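Local structure of sugar ABC transporter substrate-binding protein (Treponema pallidum subsp. pallidum, 5U2P) at residues A141-D147 with N284-L290; V178-L182 with R239-N243; I255-D261 with A275-R280; D195-K199 with D298-G302. The protein probably binds a ligand, possibly a sugar, in the periplasm and hands it to an ABC transporter for uptake. All coordinates share one frame; numbering follows the deposited sequence.

Contact 1 (A141-D147 with N284-L290); sequences ALFYNKD and NLGACVL
Tyr-144 lays one face of its ring over the backbone of Gly-286. The CA of Gly-286 stands 4.0 Å from the centroid of the Tyr-144 ring, a CH-pi contact offset toward the ring's rim. CG of Tyr-144 sits between the backbone N and the carbonyl carbon (chi1 63°), which turns the ring across the partner strand. The SG of Cys-288 approaches the same ring obliquely and also meets CD2 of Leu-142 at 3.8 Å. Phe-143 and Ala-287 share the other face of the sheet, where CE1 of Phe-143 presses on CB of Ala-287 at 3.4 Å. The strands pair antiparallel in the mixed sheet of a solute-binding protein fold. Leu-142 with Cys-288 and Tyr-144 with Gly-286 are hydrogen-bonded pairs. Lys-146 N adds a bond of 2.8 Å to Asn-284 O. The side chains of Lys-146 and Asn-284 cross at about a right angle. Asn-145 is the N-cap of helix 146-151; its OD1 accepts a weak bond from Asp-147 N. One water bridges Asn-145 OD1, Asp-147 OD2 and Asn-284 N. Tyr-144 OH bonds to Glu-156 and its ring stacks with Phe-149. Strand 138-145 lies between strands 285-288 and 263-267, with helix 270-279 against Phe-143 and Leu-285.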
# COMPACT_ATOMS: atom_id res chain seq x y z
N ALA A 141 5.15 6.65 -4.98
CA ALA A 141 5.27 7.98 -5.55
C ALA A 141 6.57 8.11 -6.36
O ALA A 141 7.46 7.26 -6.29
CB ALA A 141 5.21 9.02 -4.43
N LEU A 142 6.66 9.21 -7.09
CA LEU A 142 7.88 9.62 -7.79
C LEU A 142 8.70 10.47 -6.85
O LEU A 142 8.32 11.60 -6.52
CB LEU A 142 7.53 10.39 -9.05
CG LEU A 142 8.71 10.78 -9.95
CD1 LEU A 142 9.40 9.55 -10.54
CD2 LEU A 142 8.21 11.71 -11.06
N PHE A 143 9.81 9.92 -6.40
CA PHE A 143 10.74 10.63 -5.54
C PHE A 143 11.89 11.17 -6.37
O PHE A 143 12.39 10.48 -7.27
CB PHE A 143 11.23 9.70 -4.45
CG PHE A 143 10.13 9.22 -3.56
CD1 PHE A 143 9.66 10.02 -2.53
CD2 PHE A 143 9.52 8.00 -3.76
CE1 PHE A 143 8.64 9.61 -1.71
CE2 PHE A 143 8.51 7.57 -2.95
CZ PHE A 143 8.05 8.38 -1.92
N TYR A 144 12.27 12.41 -6.12
CA TYR A 144 13.31 13.02 -6.91
C TYR A 144 14.25 13.87 -6.08
O TYR A 144 13.92 14.33 -4.97
CB TYR A 144 12.72 13.86 -8.03
CG TYR A 144 11.88 15.04 -7.61
CD1 TYR A 144 10.53 14.90 -7.36
CD2 TYR A 144 12.44 16.31 -7.48
CE1 TYR A 144 9.74 15.98 -6.98
CE2 TYR A 144 11.66 17.40 -7.12
CZ TYR A 144 10.32 17.22 -6.87
OH TYR A 144 9.52 18.28 -6.50
N ASN A 145 15.45 14.01 -6.62
CA ASN A 145 16.52 14.79 -6.01
C ASN A 145 16.39 16.26 -6.41
O ASN A 145 16.77 16.64 -7.52
CB ASN A 145 17.89 14.23 -6.43
CG ASN A 145 19.04 14.91 -5.71
OD1 ASN A 145 18.93 16.08 -5.33
ND2 ASN A 145 20.13 14.18 -5.49
N LYS A 146 15.85 17.06 -5.49
CA LYS A 146 15.56 18.48 -5.75
C LYS A 146 16.80 19.27 -6.18
O LYS A 146 16.69 20.20 -6.97
CB LYS A 146 14.97 19.13 -4.50
CG LYS A 146 13.54 18.79 -4.18
CD LYS A 146 13.05 19.59 -2.98
CE LYS A 146 11.55 19.46 -2.79
NZ LYS A 146 11.08 20.24 -1.62
N ASP A 147 17.97 18.91 -5.64
CA ASP A 147 19.20 19.63 -5.97
C ASP A 147 19.62 19.37 -7.40
O ASP A 147 20.03 20.29 -8.09
CB ASP A 147 20.34 19.24 -5.02
CG ASP A 147 20.15 19.76 -3.61
OD1 ASP A 147 19.42 20.76 -3.42
OD2 ASP A 147 20.73 19.17 -2.67
N ASN A 284 18.03 16.44 -0.25
CA ASN A 284 16.87 17.26 -0.57
C ASN A 284 15.95 16.50 -1.53
O ASN A 284 16.14 16.53 -2.73
CB ASN A 284 17.33 18.58 -1.19
CG ASN A 284 16.24 19.62 -1.20
OD1 ASN A 284 15.24 19.48 -0.49
ND2 ASN A 284 16.42 20.66 -2.00
N LEU A 285 15.00 15.80 -0.94
CA LEU A 285 14.14 14.88 -1.67
C LEU A 285 12.76 15.48 -1.85
O LEU A 285 12.19 16.01 -0.90
CB LEU A 285 14.04 13.55 -0.91
CG LEU A 285 13.78 12.27 -1.68
CD1 LEU A 285 14.94 11.98 -2.58
CD2 LEU A 285 13.57 11.10 -0.72
N GLY A 286 12.23 15.40 -3.06
CA GLY A 286 10.85 15.75 -3.31
C GLY A 286 10.06 14.51 -3.68
O GLY A 286 10.65 13.48 -4.01
N ALA A 287 8.73 14.62 -3.61
CA ALA A 287 7.84 13.51 -3.96
C ALA A 287 6.56 14.01 -4.62
O ALA A 287 5.85 14.85 -4.07
CB ALA A 287 7.49 12.69 -2.74
N CYS A 288 6.23 13.45 -5.77
CA CYS A 288 5.04 13.86 -6.50
C CYS A 288 4.38 12.67 -7.17
O CYS A 288 4.92 11.55 -7.17
CB CYS A 288 5.40 14.90 -7.56
SG CYS A 288 6.54 14.29 -8.82
N VAL A 289 3.20 12.90 -7.71
CA VAL A 289 2.48 11.90 -8.47
C VAL A 289 3.27 11.50 -9.70
O VAL A 289 3.88 12.35 -10.35
CB VAL A 289 1.10 12.42 -8.88
CG1 VAL A 289 0.50 11.59 -10.01
CG2 VAL A 289 0.19 12.43 -7.67
N LEU A 290 3.27 10.21 -10.03
CA LEU A 290 3.88 9.78 -11.29
C LEU A 290 2.88 9.97 -12.42
O LEU A 290 1.88 9.25 -12.50
CB LEU A 290 4.31 8.32 -11.22
CG LEU A 290 4.96 7.77 -12.50
CD1 LEU A 290 6.43 8.19 -12.64
CD2 LEU A 290 4.84 6.28 -12.49
O HOH W 1 19.78 16.64 -2.41

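Contact 2 (V178-L182 with R239-N243); sequences VPLAL and RGYVN
Pro-179 and Leu-180 meet Tyr-241 and Val-242 where a Schellman motif at Gly-240 ends helix 227-238. The positive phi of Gly-240 (70°) turns the chain out of the helix and toward the corner at 179-180. The contact joins strand 178-181 of a mixed sheet to the chain leaving that helix, in a solute-binding protein fold.

CB of Leu-180 lies 3.6 Å from the backbone O of Tyr-241. Its CG, anti to the backbone N (chi1 -179°), comes within 4.1 Å of CG1 of Val-242. At the tip, CD2 is the branch that meets this same methyl, at 3.9 Å. CD1 of Leu-180 turns to CD1 of Leu-142, at 3.6 Å. Leu-180 and Val-242 lie side by side and point the same way. Leu-182 brings its CD1 to CG1 of Val-242 as well, at an oblique crossing. One methyl of Val-242 therefore serves both leucines.

CD of Pro-179 lies 3.7 Å from O of Tyr-241, and its CG meets the Tyr-241 ring obliquely. CB of Arg-239 lies over the centre of one face of that ring. Tyr-241 also packs on Cys-167 and Ala-168 of helix 160-172. Val-242 rests on Leu-236 and Phe-237 of helix 227-238, and Leu-180 touches Met-265 of strand 263-267.

A water accepts a hydrogen bond from Asn-243 N and donates one to Leu-180 O. The direct backbone link is the bond from Leu-180 N to Tyr-241 O, 3.2 Å long, with the donor nearly in line with the carbonyl (C=O...N angle 164°).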
# COMPACT_ATOMS: atom_id res chain seq x y z
N VAL A 178 21.16 8.04 -14.08
CA VAL A 178 20.03 7.29 -14.62
C VAL A 178 18.76 8.11 -14.43
O VAL A 178 18.54 8.71 -13.36
CB VAL A 178 19.91 5.92 -13.96
CG1 VAL A 178 18.66 5.18 -14.47
CG2 VAL A 178 21.14 5.10 -14.25
N PRO A 179 17.93 8.18 -15.49
CA PRO A 179 16.83 9.15 -15.40
C PRO A 179 15.75 8.71 -14.41
O PRO A 179 15.42 9.46 -13.49
CB PRO A 179 16.28 9.21 -16.84
CG PRO A 179 17.32 8.52 -17.70
CD PRO A 179 17.92 7.49 -16.79
N LEU A 180 15.21 7.51 -14.61
CA LEU A 180 14.16 6.97 -13.75
C LEU A 180 14.51 5.57 -13.27
O LEU A 180 14.41 4.60 -14.02
CB LEU A 180 12.80 6.95 -14.47
CG LEU A 180 11.59 6.42 -13.69
CD1 LEU A 180 11.34 7.26 -12.46
CD2 LEU A 180 10.34 6.40 -14.57
N ALA A 181 14.91 5.48 -12.01
CA ALA A 181 15.29 4.23 -11.39
C ALA A 181 14.10 3.49 -10.77
O ALA A 181 13.15 4.09 -10.22
CB ALA A 181 16.35 4.50 -10.32
N LEU A 182 14.19 2.17 -10.86
CA LEU A 182 13.21 1.22 -10.32
C LEU A 182 13.95 0.14 -9.57
O LEU A 182 15.07 -0.22 -9.93
CB LEU A 182 12.37 0.59 -11.45
CG LEU A 182 11.67 1.56 -12.39
CD1 LEU A 182 11.02 0.79 -13.53
CD2 LEU A 182 10.60 2.39 -11.66
N ARG A 239 12.96 4.92 -25.11
CA ARG A 239 13.83 6.08 -24.98
C ARG A 239 14.98 5.85 -24.01
O ARG A 239 15.84 6.72 -23.83
CB ARG A 239 13.01 7.30 -24.55
CG ARG A 239 11.85 7.63 -25.51
CD ARG A 239 11.33 9.05 -25.31
NE ARG A 239 10.08 9.30 -26.04
CZ ARG A 239 9.50 10.50 -26.17
NH1 ARG A 239 10.06 11.58 -25.63
NH2 ARG A 239 8.36 10.61 -26.84
N GLY A 240 15.02 4.67 -23.40
CA GLY A 240 16.07 4.34 -22.45
C GLY A 240 15.97 5.11 -21.14
O GLY A 240 16.95 5.25 -20.41
N TYR A 241 14.78 5.61 -20.82
CA TYR A 241 14.55 6.31 -19.57
C TYR A 241 14.43 5.35 -18.40
O TYR A 241 14.70 5.73 -17.26
CB TYR A 241 13.29 7.17 -19.67
CG TYR A 241 13.40 8.30 -20.67
CD1 TYR A 241 14.63 8.71 -21.17
CD2 TYR A 241 12.26 8.99 -21.09
CE1 TYR A 241 14.73 9.74 -22.07
CE2 TYR A 241 12.35 10.04 -21.99
CZ TYR A 241 13.59 10.41 -22.48
OH TYR A 241 13.70 11.44 -23.38
N VAL A 242 14.01 4.12 -18.66
CA VAL A 242 14.16 3.04 -17.68
C VAL A 242 15.01 1.96 -18.34
O VAL A 242 14.90 1.72 -19.54
CB VAL A 242 12.83 2.42 -17.21
CG1 VAL A 242 11.89 3.48 -16.60
CG2 VAL A 242 12.14 1.68 -18.33
N ASN A 243 15.88 1.34 -17.54
CA ASN A 243 16.80 0.33 -18.06
C ASN A 243 16.35 -1.08 -17.68
O ASN A 243 16.30 -1.41 -16.49
CB ASN A 243 18.22 0.60 -17.53
CG ASN A 243 19.28 -0.19 -18.27
OD1 ASN A 243 19.10 -1.38 -18.55
ND2 ASN A 243 20.40 0.47 -18.59
O HOH W 2 15.30 1.82 -14.39

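Contact 3 (I255-D261 with A275-R280); sequences IHDFTRD and AIIKER
Ile-276 puts its CD1 methyl over one face of the Phe-258 ring, 4.1 Å from the ring centroid, in a CH-pi contact. The two side chains cross at about a right angle. Ile-276 CG1 also meets CG1 of Ile-255. Beside this pair, CD1 of Ile-255 presses on CB of Ala-275 at 3.5 Å, a tight fit for two carbons. The contact joins the C-terminal ends of helices 251-258 and 270-279. Phe-258 continues inward to Ile-263, Tyr-266 and Leu-285.

Thr-259 turns its two branches to different tasks. OG1 sits between the backbone N and the carbonyl carbon (chi1 58°) and gives a bond of 2.9 Å to Ile-255 O. The N of Thr-259 reaches that oxygen from the opposite face of its plane. CG2 faces the other helix and touches CG of Glu-279 and CB of Arg-280. A water links OG1 to Glu-279 OE2.

Arg-280 runs extended past Thr-259 in the opposite direction. Its NH1 donates to Thr-259 O at 2.9 Å, from well above the carbonyl plane. It also forms a salt bridge of 2.9 Å with Asp-261 OD1. The carboxylate and guanidinium planes stand 41° apart. Asp-261 has positive phi and is the C-prime residue of a Schellman motif.

One NH1 thus grips both a carbonyl at the helix end and the carboxylate just beyond it. Two waters extend the link from NH2 to Asp-261, one of them held only weakly by NH2. The positive charge probably suits the helix end, where carbonyls gather, and should help to balance the Asp-261 carboxylate.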
# COMPACT_ATOMS: atom_id res chain seq x y z
N ILE A 255 19.49 2.86 -2.97
CA ILE A 255 19.87 3.77 -1.91
C ILE A 255 21.32 4.23 -2.08
O ILE A 255 21.64 5.43 -1.95
CB ILE A 255 19.68 3.12 -0.52
CG1 ILE A 255 18.19 2.84 -0.26
CG2 ILE A 255 20.23 4.03 0.57
CD1 ILE A 255 17.93 1.88 0.88
N HIS A 256 22.20 3.28 -2.36
CA HIS A 256 23.61 3.56 -2.55
C HIS A 256 23.81 4.59 -3.65
O HIS A 256 24.52 5.58 -3.46
CB HIS A 256 24.36 2.29 -2.89
CG HIS A 256 25.83 2.48 -3.03
ND1 HIS A 256 26.41 2.93 -4.18
CD2 HIS A 256 26.84 2.26 -2.15
CE1 HIS A 256 27.72 3.00 -4.01
NE2 HIS A 256 28.00 2.57 -2.80
N ASP A 257 23.15 4.37 -4.79
CA ASP A 257 23.31 5.26 -5.92
C ASP A 257 22.57 6.60 -5.73
O ASP A 257 23.08 7.66 -6.14
CB ASP A 257 22.84 4.58 -7.21
CG ASP A 257 23.73 3.41 -7.62
OD1 ASP A 257 24.90 3.35 -7.18
OD2 ASP A 257 23.26 2.55 -8.41
N PHE A 258 21.39 6.58 -5.13
CA PHE A 258 20.62 7.81 -4.97
C PHE A 258 21.34 8.78 -4.06
O PHE A 258 21.36 9.98 -4.34
CB PHE A 258 19.21 7.50 -4.42
CG PHE A 258 18.19 8.55 -4.77
CD1 PHE A 258 18.22 9.80 -4.15
CD2 PHE A 258 17.22 8.29 -5.71
CE1 PHE A 258 17.27 10.76 -4.48
CE2 PHE A 258 16.28 9.23 -6.04
CZ PHE A 258 16.29 10.47 -5.43
N THR A 259 21.95 8.26 -3.00
CA THR A 259 22.62 9.13 -2.03
C THR A 259 23.95 9.64 -2.58
O THR A 259 24.57 10.50 -1.95
CB THR A 259 22.86 8.44 -0.66
OG1 THR A 259 23.64 7.24 -0.80
CG2 THR A 259 21.55 8.10 -0.00
N ARG A 260 24.40 9.09 -3.71
CA ARG A 260 25.60 9.57 -4.41
C ARG A 260 25.28 10.39 -5.67
O ARG A 260 26.12 10.58 -6.55
CB ARG A 260 26.51 8.39 -4.75
CG ARG A 260 27.17 7.79 -3.52
CD ARG A 260 27.79 6.45 -3.78
NE ARG A 260 28.52 5.97 -2.62
CZ ARG A 260 27.97 5.55 -1.48
NH1 ARG A 260 26.65 5.53 -1.34
NH2 ARG A 260 28.75 5.16 -0.48
N ASP A 261 24.05 10.89 -5.74
CA ASP A 261 23.60 11.76 -6.82
C ASP A 261 23.71 11.08 -8.19
O ASP A 261 23.97 11.73 -9.21
CB ASP A 261 24.39 13.09 -6.85
CG ASP A 261 24.12 13.99 -5.64
OD1 ASP A 261 23.25 13.71 -4.81
OD2 ASP A 261 24.80 15.03 -5.55
N ALA A 275 14.38 5.28 3.59
CA ALA A 275 15.67 4.62 3.73
C ALA A 275 16.77 5.48 3.13
O ALA A 275 17.90 5.51 3.64
CB ALA A 275 15.65 3.27 3.08
N ILE A 276 16.44 6.17 2.04
CA ILE A 276 17.41 7.08 1.41
C ILE A 276 17.76 8.21 2.37
O ILE A 276 18.93 8.56 2.56
CB ILE A 276 16.85 7.63 0.09
CG1 ILE A 276 16.88 6.51 -0.95
CG2 ILE A 276 17.64 8.83 -0.42
CD1 ILE A 276 16.13 6.81 -2.21
N ILE A 277 16.73 8.79 2.96
CA ILE A 277 16.93 9.88 3.91
C ILE A 277 17.68 9.41 5.14
O ILE A 277 18.49 10.16 5.68
CB ILE A 277 15.58 10.51 4.31
CG1 ILE A 277 14.93 11.13 3.07
CG2 ILE A 277 15.79 11.57 5.38
CD1 ILE A 277 13.47 11.51 3.25
N LYS A 278 17.38 8.21 5.62
CA LYS A 278 18.08 7.68 6.79
C LYS A 278 19.57 7.59 6.50
O LYS A 278 20.42 7.93 7.33
CB LYS A 278 17.53 6.30 7.17
CG LYS A 278 18.15 5.71 8.42
CD LYS A 278 17.56 4.36 8.77
CE LYS A 278 17.89 3.94 10.19
NZ LYS A 278 17.43 2.56 10.48
N GLU A 279 19.90 7.17 5.29
CA GLU A 279 21.29 6.98 4.87
C GLU A 279 22.01 8.31 4.64
O GLU A 279 23.22 8.42 4.90
CB GLU A 279 21.35 6.13 3.61
CG GLU A 279 22.72 6.07 2.91
CD GLU A 279 23.75 5.26 3.66
OE1 GLU A 279 23.39 4.61 4.67
OE2 GLU A 279 24.93 5.28 3.22
N ARG A 280 21.28 9.30 4.13
CA ARG A 280 21.82 10.65 3.90
C ARG A 280 20.83 11.73 4.36
O ARG A 280 20.03 12.24 3.58
CB ARG A 280 22.17 10.85 2.43
CG ARG A 280 22.83 12.18 2.11
CD ARG A 280 23.24 12.30 0.66
NE ARG A 280 23.33 13.70 0.25
CZ ARG A 280 23.49 14.13 -1.00
NH1 ARG A 280 23.62 13.28 -2.01
NH2 ARG A 280 23.54 15.44 -1.23
O HOH W 3 25.48 6.68 1.04
O HOH W 4 25.29 16.34 -3.47
O HOH W 5 22.28 16.30 -4.16

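Contact 4 (D195-K199 with D298-G302); sequences DAITK and DVLTG
Thr-301 OG1 donates a short hydrogen bond of 2.5 Å to Asp-195 OD1. It meets the carboxylate on its anti side, 18° out of the plane. OG1 also bonds to Asn-140 ND2. A water doubles the link: it donates a hydrogen bond to Asp-195 OD1 and accepts one from Thr-301 N at 2.9 Å. OD1 thus accepts two hydrogen bonds in a buried place, which probably favours the charged carboxylate. Lys-199 reaches the segment before the strand. Its chain, extended beyond CG, carries NZ to 2.8 Å from Val-299 O in a weak bond, and Ala-296 O is its stronger partner.

OG1 of Thr-301 lies between the backbone N and the carbonyl carbon (chi1 78°), while CG2 turns to the helix. That methyl meets CG of Lys-199 at 3.7 Å and CG2 of Thr-198 at 3.8 Å. Lys-199 and Val-299 slide past each other in opposite directions. A 1,2-ethanediol, probably from the crystallisation liquor, lies about 5 Å from the Thr-301 side chain. Helix 191-214 thus packs on strand 300-303, a strand of the mixed sheet that pairs with strands 138-145 and 372-374, while Leu-300 touches Leu-362 and His-366 of helix 360-367.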
# COMPACT_ATOMS: atom_id res chain seq x y z
N ASP A 195 1.10 0.47 -10.56
CA ASP A 195 0.56 1.78 -10.23
C ASP A 195 -0.34 2.29 -11.35
O ASP A 195 -1.51 2.66 -11.14
CB ASP A 195 1.70 2.76 -9.94
CG ASP A 195 1.22 4.15 -9.64
OD1 ASP A 195 0.84 4.40 -8.47
OD2 ASP A 195 1.24 5.00 -10.56
N ALA A 196 0.18 2.27 -12.57
CA ALA A 196 -0.54 2.84 -13.69
C ALA A 196 -1.80 2.06 -14.04
O ALA A 196 -2.84 2.67 -14.30
CB ALA A 196 0.38 2.94 -14.89
N ILE A 197 -1.72 0.73 -14.05
CA ILE A 197 -2.88 -0.10 -14.33
C ILE A 197 -3.96 0.17 -13.28
O ILE A 197 -5.16 0.26 -13.58
CB ILE A 197 -2.52 -1.61 -14.34
CG1 ILE A 197 -1.67 -1.95 -15.57
CG2 ILE A 197 -3.80 -2.49 -14.32
CD1 ILE A 197 -1.07 -3.34 -15.55
N THR A 198 -3.52 0.30 -12.03
CA THR A 198 -4.45 0.44 -10.93
C THR A 198 -5.20 1.76 -11.07
O THR A 198 -6.43 1.83 -10.88
CB THR A 198 -3.71 0.35 -9.55
OG1 THR A 198 -3.17 -0.97 -9.40
CG2 THR A 198 -4.68 0.62 -8.39
N LYS A 199 -4.48 2.81 -11.45
CA LYS A 199 -5.09 4.13 -11.57
C LYS A 199 -6.10 4.22 -12.72
O LYS A 199 -7.14 4.83 -12.57
CB LYS A 199 -4.02 5.20 -11.74
CG LYS A 199 -3.26 5.49 -10.47
CD LYS A 199 -2.33 6.67 -10.66
CE LYS A 199 -1.58 6.95 -9.40
NZ LYS A 199 -1.16 8.39 -9.33
N ASP A 298 -5.46 12.04 -9.67
CA ASP A 298 -6.69 11.78 -8.94
C ASP A 298 -6.44 11.01 -7.64
O ASP A 298 -7.02 11.33 -6.62
CB ASP A 298 -7.69 11.03 -9.82
CG ASP A 298 -7.25 9.61 -10.18
OD1 ASP A 298 -6.06 9.26 -9.96
OD2 ASP A 298 -8.09 8.84 -10.70
N VAL A 299 -5.57 10.00 -7.70
CA VAL A 299 -5.39 9.09 -6.56
C VAL A 299 -3.96 8.56 -6.52
O VAL A 299 -3.30 8.47 -7.55
CB VAL A 299 -6.39 7.91 -6.63
CG1 VAL A 299 -5.93 6.84 -7.63
CG2 VAL A 299 -6.62 7.32 -5.28
N LEU A 300 -3.48 8.25 -5.33
CA LEU A 300 -2.21 7.55 -5.17
C LEU A 300 -2.51 6.06 -5.11
O LEU A 300 -3.62 5.67 -4.75
CB LEU A 300 -1.48 7.99 -3.90
CG LEU A 300 -1.03 9.45 -3.83
CD1 LEU A 300 -0.51 9.79 -2.47
CD2 LEU A 300 0.03 9.72 -4.88
N THR A 301 -1.52 5.23 -5.43
CA THR A 301 -1.61 3.80 -5.11
C THR A 301 -0.56 3.41 -4.07
O THR A 301 0.41 4.14 -3.82
CB THR A 301 -1.43 2.89 -6.35
OG1 THR A 301 -0.04 2.79 -6.70
CG2 THR A 301 -2.25 3.41 -7.54
N GLY A 302 -0.78 2.26 -3.44
CA GLY A 302 0.15 1.73 -2.46
C GLY A 302 -0.31 0.39 -1.94
O GLY A 302 -1.15 -0.28 -2.56
O HOH W 6 0.76 6.56 -6.71

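From the N terminus, strand 138-145 opens contact 1, whose loop closes only at strand 285-288. Contact 2 is nested inside it, joining the corner at 178-182 to the chain after helix 227-238. Contact 3 follows contact 2 in series, also within contact 1, and ties the ends of helices 251-258 and 270-279. Contact 4 starts at helix 191-214, crosses contacts 1 and 2, and encloses contact 3 before closing at strand 300-303. Contacts 1, 2 and 4 reach one mixed sheet. Contact 1 touches each of the others: Leu-142 meets Leu-180, Leu-285 meets Phe-258, and Val-289 meets Leu-300. Contacts 3 and 4 lie farthest apart, their centres about 25 Å from each other.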